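Local coordinates for RING finger protein unkempt homolog (Mus musculus, PDB 5ELK), which binds specific RNA sequences through clustered CCCH zinc fingers and represses translation, shaping the early morphology of cortical neurons, at residues 86-97 / 110-118. Sequence-based numbering, arbitrary orientation.
Sequences QFHPEIYKSTKC and PFCAFAHIE. With ZN (zinc ion), chain E; nucleotides of chain B.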
# COMPACT_ATOMS: atom_id res chain seq x y z
N GLN A 86 -0.63 0.10 -4.99
CA GLN A 86 -1.47 -1.04 -4.65
C GLN A 86 -2.64 -0.61 -3.77
O GLN A 86 -3.72 -1.18 -3.87
CB GLN A 86 -0.65 -2.13 -3.96
CG GLN A 86 0.30 -2.87 -4.90
CD GLN A 86 0.71 -4.22 -4.38
OE1 GLN A 86 1.79 -4.39 -3.83
NE2 GLN A 86 -0.16 -5.21 -4.55
N PHE A 87 -2.42 0.41 -2.95
CA PHE A 87 -3.44 0.89 -2.05
C PHE A 87 -3.99 2.23 -2.52
O PHE A 87 -4.49 3.02 -1.72
CB PHE A 87 -2.88 0.99 -0.64
CG PHE A 87 -2.54 -0.34 -0.05
CD1 PHE A 87 -1.32 -0.93 -0.31
CD2 PHE A 87 -3.46 -1.03 0.72
CE1 PHE A 87 -1.02 -2.16 0.21
CE2 PHE A 87 -3.15 -2.26 1.25
CZ PHE A 87 -1.93 -2.82 1.00
N HIS A 88 -3.92 2.47 -3.82
CA HIS A 88 -4.55 3.64 -4.38
C HIS A 88 -6.07 3.42 -4.43
O HIS A 88 -6.51 2.31 -4.76
CB HIS A 88 -4.02 3.93 -5.77
CG HIS A 88 -4.39 5.28 -6.29
ND1 HIS A 88 -5.56 5.52 -6.98
CD2 HIS A 88 -3.77 6.48 -6.18
CE1 HIS A 88 -5.63 6.80 -7.29
NE2 HIS A 88 -4.56 7.41 -6.82
N PRO A 89 -6.86 4.45 -4.13
CA PRO A 89 -8.33 4.37 -4.18
C PRO A 89 -8.91 3.70 -5.43
O PRO A 89 -9.98 3.12 -5.34
CB PRO A 89 -8.75 5.83 -4.15
CG PRO A 89 -7.71 6.48 -3.31
CD PRO A 89 -6.43 5.77 -3.63
N GLU A 90 -8.22 3.80 -6.56
CA GLU A 90 -8.70 3.26 -7.83
C GLU A 90 -8.10 1.89 -8.15
O GLU A 90 -8.48 1.25 -9.13
CB GLU A 90 -8.35 4.22 -8.97
CG GLU A 90 -8.96 5.60 -8.86
CD GLU A 90 -8.61 6.48 -10.05
OE1 GLU A 90 -9.22 7.56 -10.19
OE2 GLU A 90 -7.72 6.09 -10.84
N ILE A 91 -7.17 1.44 -7.32
CA ILE A 91 -6.46 0.19 -7.55
C ILE A 91 -6.89 -0.83 -6.50
O ILE A 91 -7.02 -2.02 -6.79
CB ILE A 91 -4.92 0.40 -7.46
CG1 ILE A 91 -4.45 1.45 -8.47
CG2 ILE A 91 -4.17 -0.92 -7.64
CD1 ILE A 91 -4.63 1.06 -9.93
N TYR A 92 -7.09 -0.34 -5.28
CA TYR A 92 -7.25 -1.16 -4.08
C TYR A 92 -8.51 -2.01 -4.17
O TYR A 92 -9.59 -1.49 -4.38
CB TYR A 92 -7.31 -0.24 -2.86
CG TYR A 92 -7.46 -0.94 -1.52
CD1 TYR A 92 -6.52 -1.85 -1.07
CD2 TYR A 92 -8.54 -0.66 -0.68
CE1 TYR A 92 -6.66 -2.49 0.16
CE2 TYR A 92 -8.68 -1.29 0.55
CZ TYR A 92 -7.74 -2.19 0.97
OH TYR A 92 -7.91 -2.81 2.20
N LYS A 93 -8.35 -3.33 -4.01
CA LYS A 93 -9.46 -4.31 -4.05
C LYS A 93 -10.20 -4.34 -5.38
O LYS A 93 -11.32 -4.83 -5.46
CB LYS A 93 -10.48 -4.06 -2.93
CG LYS A 93 -9.89 -4.04 -1.54
CD LYS A 93 -9.37 -5.40 -1.16
CE LYS A 93 -9.12 -5.53 0.34
NZ LYS A 93 -8.74 -6.92 0.69
N SER A 94 -9.57 -3.81 -6.43
CA SER A 94 -10.21 -3.74 -7.74
C SER A 94 -10.10 -5.07 -8.50
O SER A 94 -10.85 -5.32 -9.44
CB SER A 94 -9.60 -2.62 -8.58
OG SER A 94 -8.21 -2.81 -8.75
N THR A 95 -9.17 -5.91 -8.07
CA THR A 95 -8.86 -7.16 -8.75
C THR A 95 -8.85 -8.31 -7.76
O THR A 95 -8.30 -8.21 -6.67
CB THR A 95 -7.46 -7.10 -9.42
OG1 THR A 95 -7.44 -6.02 -10.37
CG2 THR A 95 -7.14 -8.40 -10.13
N LYS A 96 -9.44 -9.43 -8.18
CA LYS A 96 -9.55 -10.62 -7.34
C LYS A 96 -8.20 -11.11 -6.83
O LYS A 96 -7.24 -11.25 -7.58
CB LYS A 96 -10.19 -11.75 -8.14
CG LYS A 96 -11.59 -11.46 -8.65
CD LYS A 96 -12.21 -12.68 -9.31
CE LYS A 96 -11.60 -12.98 -10.68
NZ LYS A 96 -11.65 -14.43 -11.05
N CYS A 97 -8.15 -11.41 -5.54
CA CYS A 97 -6.97 -12.02 -4.95
C CYS A 97 -6.82 -13.47 -5.41
O CYS A 97 -7.69 -14.32 -5.19
CB CYS A 97 -7.05 -11.95 -3.42
SG CYS A 97 -5.70 -12.75 -2.55
N PRO A 110 -5.82 -9.06 6.27
CA PRO A 110 -6.45 -7.74 6.23
C PRO A 110 -5.64 -6.66 5.51
O PRO A 110 -6.11 -5.53 5.40
CB PRO A 110 -6.62 -7.38 7.71
CG PRO A 110 -5.49 -8.11 8.38
CD PRO A 110 -5.29 -9.38 7.61
N PHE A 111 -4.45 -7.01 5.03
CA PHE A 111 -3.57 -6.04 4.38
C PHE A 111 -3.30 -6.45 2.95
O PHE A 111 -2.41 -5.90 2.30
CB PHE A 111 -2.28 -5.88 5.17
CG PHE A 111 -2.49 -5.40 6.58
CD1 PHE A 111 -3.38 -4.38 6.85
CD2 PHE A 111 -1.82 -5.99 7.63
CE1 PHE A 111 -3.58 -3.95 8.14
CE2 PHE A 111 -2.02 -5.55 8.93
CZ PHE A 111 -2.90 -4.53 9.18
N CYS A 112 -4.07 -7.41 2.46
CA CYS A 112 -4.06 -7.73 1.05
C CYS A 112 -4.66 -6.55 0.31
O CYS A 112 -5.66 -5.99 0.76
CB CYS A 112 -4.88 -8.99 0.76
SG CYS A 112 -4.73 -9.58 -0.95
N ALA A 113 -4.06 -6.18 -0.82
CA ALA A 113 -4.53 -5.05 -1.62
C ALA A 113 -5.51 -5.51 -2.69
O ALA A 113 -6.01 -4.70 -3.48
CB ALA A 113 -3.36 -4.31 -2.27
N PHE A 114 -5.77 -6.81 -2.72
CA PHE A 114 -6.68 -7.42 -3.69
C PHE A 114 -8.00 -7.84 -3.06
O PHE A 114 -8.13 -7.95 -1.84
CB PHE A 114 -6.00 -8.61 -4.35
CG PHE A 114 -4.79 -8.23 -5.15
CD1 PHE A 114 -3.56 -8.10 -4.54
CD2 PHE A 114 -4.90 -7.96 -6.49
CE1 PHE A 114 -2.45 -7.73 -5.27
CE2 PHE A 114 -3.79 -7.59 -7.22
CZ PHE A 114 -2.56 -7.48 -6.61
N ALA A 115 -8.99 -8.09 -3.91
CA ALA A 115 -10.33 -8.39 -3.44
C ALA A 115 -10.45 -9.84 -2.99
O ALA A 115 -9.97 -10.76 -3.64
CB ALA A 115 -11.34 -8.07 -4.52
N HIS A 116 -11.09 -10.02 -1.84
CA HIS A 116 -11.45 -11.34 -1.37
C HIS A 116 -12.91 -11.56 -1.70
O HIS A 116 -13.41 -11.05 -2.70
CB HIS A 116 -11.14 -11.46 0.12
CG HIS A 116 -9.67 -11.40 0.41
ND1 HIS A 116 -9.16 -11.15 1.66
CD2 HIS A 116 -8.60 -11.56 -0.41
CE1 HIS A 116 -7.84 -11.15 1.61
NE2 HIS A 116 -7.48 -11.41 0.37
N ILE A 117 -13.61 -12.32 -0.86
CA ILE A 117 -14.97 -12.70 -1.15
C ILE A 117 -15.91 -11.77 -0.44
O ILE A 117 -15.63 -11.35 0.68
CB ILE A 117 -15.24 -14.12 -0.68
CG1 ILE A 117 -14.20 -15.05 -1.30
CG2 ILE A 117 -16.68 -14.54 -1.00
CD1 ILE A 117 -14.17 -15.03 -2.81
N GLU A 118 -17.01 -11.44 -1.11
CA GLU A 118 -18.03 -10.61 -0.52
C GLU A 118 -18.38 -11.17 0.87
O GLU A 118 -18.72 -12.35 0.99
CB GLU A 118 -19.27 -10.59 -1.42
CG GLU A 118 -20.38 -9.67 -0.93
CD GLU A 118 -21.70 -9.87 -1.67
OE1 GLU A 118 -21.74 -10.64 -2.66
OE2 GLU A 118 -22.70 -9.24 -1.25
ZN ZN E . -5.63 -11.76 -0.53
P U B 3 -2.44 -2.44 -12.98
OP1 U B 3 -2.41 -3.84 -13.44
OP2 U B 3 -3.61 -1.56 -13.23
O5' U B 3 -2.21 -2.47 -11.41
C5' U B 3 -1.22 -1.65 -10.79
C4' U B 3 -0.57 -2.36 -9.64
O4' U B 3 -1.55 -2.53 -8.57
C3' U B 3 -0.07 -3.77 -9.97
O3' U B 3 1.07 -4.05 -9.15
C2' U B 3 -1.24 -4.64 -9.53
O2' U B 3 -0.91 -5.99 -9.28
C1' U B 3 -1.70 -3.91 -8.28
N1 U B 3 -3.09 -4.17 -7.88
C2 U B 3 -3.38 -4.31 -6.52
O2 U B 3 -2.53 -4.21 -5.64
N3 U B 3 -4.70 -4.56 -6.21
C4 U B 3 -5.74 -4.71 -7.10
O4 U B 3 -6.88 -4.94 -6.67
C5 U B 3 -5.36 -4.55 -8.47
C6 U B 3 -4.09 -4.30 -8.81
P A B 4 2.18 -5.12 -9.64
OP1 A B 4 3.53 -4.52 -9.46
OP2 A B 4 1.74 -5.60 -10.97
O5' A B 4 2.04 -6.35 -8.63
C5' A B 4 2.37 -6.20 -7.25
C4' A B 4 2.43 -7.52 -6.51
O4' A B 4 1.10 -8.12 -6.45
C3' A B 4 3.35 -8.59 -7.09
O3' A B 4 3.79 -9.38 -5.99
C2' A B 4 2.38 -9.44 -7.91
O2' A B 4 2.84 -10.75 -8.18
C1' A B 4 1.17 -9.44 -6.99
N9 A B 4 -0.12 -9.72 -7.63
C8 A B 4 -0.56 -9.29 -8.86
N7 A B 4 -1.78 -9.67 -9.14
C5 A B 4 -2.19 -10.39 -8.02
C6 A B 4 -3.40 -11.05 -7.72
N6 A B 4 -4.44 -11.09 -8.54
N1 A B 4 -3.49 -11.68 -6.51
C2 A B 4 -2.42 -11.62 -5.69
N3 A B 4 -1.23 -11.03 -5.86
C4 A B 4 -1.17 -10.42 -7.07
P G B 5 5.33 -9.73 -5.75
OP1 G B 5 6.15 -9.33 -6.93
OP2 G B 5 5.37 -11.14 -5.29
O5' G B 5 5.71 -8.84 -4.48
C5' G B 5 6.20 -7.52 -4.63
C4' G B 5 6.10 -6.74 -3.34
O4' G B 5 4.72 -6.34 -3.13
C3' G B 5 6.52 -7.50 -2.07
O3' G B 5 7.17 -6.61 -1.16
C2' G B 5 5.19 -7.95 -1.48
O2' G B 5 5.20 -8.15 -0.08
C1' G B 5 4.27 -6.78 -1.87
N9 G B 5 2.86 -7.14 -1.98
C8 G B 5 2.29 -7.97 -2.92
N7 G B 5 1.00 -8.10 -2.76
C5 G B 5 0.70 -7.32 -1.65
C6 G B 5 -0.54 -7.07 -1.01
O6 G B 5 -1.65 -7.51 -1.30
N1 G B 5 -0.40 -6.22 0.07
C2 G B 5 0.79 -5.66 0.48
N2 G B 5 0.71 -4.86 1.55
N3 G B 5 1.95 -5.88 -0.10
C4 G B 5 1.84 -6.71 -1.16
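The methyl of Ala113 sits over one face of the Phe87 ring, 4.0 Å from CB to the ring centroid; nearer the zinc, CB of Phe114 packs on CB of Cys97 at 3.6 Å. The two segments form part of a CCCH zinc finger with RNA bound: zinc joins SG of Cys97 and Cys112, NE2 of His116 and a fourth ligand, Cys106. Phe87 carries the packing on toward Tyr14 and helix 7-13. The Phe114 ring is sandwiched between the bases of U3 and A4 of chain B, its edge against Thr95 O.

Backbone bonds tie the segments together: Ala115 N to Thr95 O, Cys97 N to Ala115 O, and, at 2.8 Å, Lys93 N to Ala113 O. Ala113 O also accepts a hydrogen bond from N3 of U3, so base recognition and the fold share one oxygen. Gln86 NE2 reaches O2 of this uracil at 2.8 Å, Thr95 N its O4. Ala113 N donates to O6 of G5 of chain B, and Phe111 O accepts from its N1.

Farther out, Lys93 bends at chi2 (-66°), bringing its ammonium over a face of His116. There NZ donates to Phe114 O at 2.8 Å and, weakly, to Cys112 O at 3.2 Å.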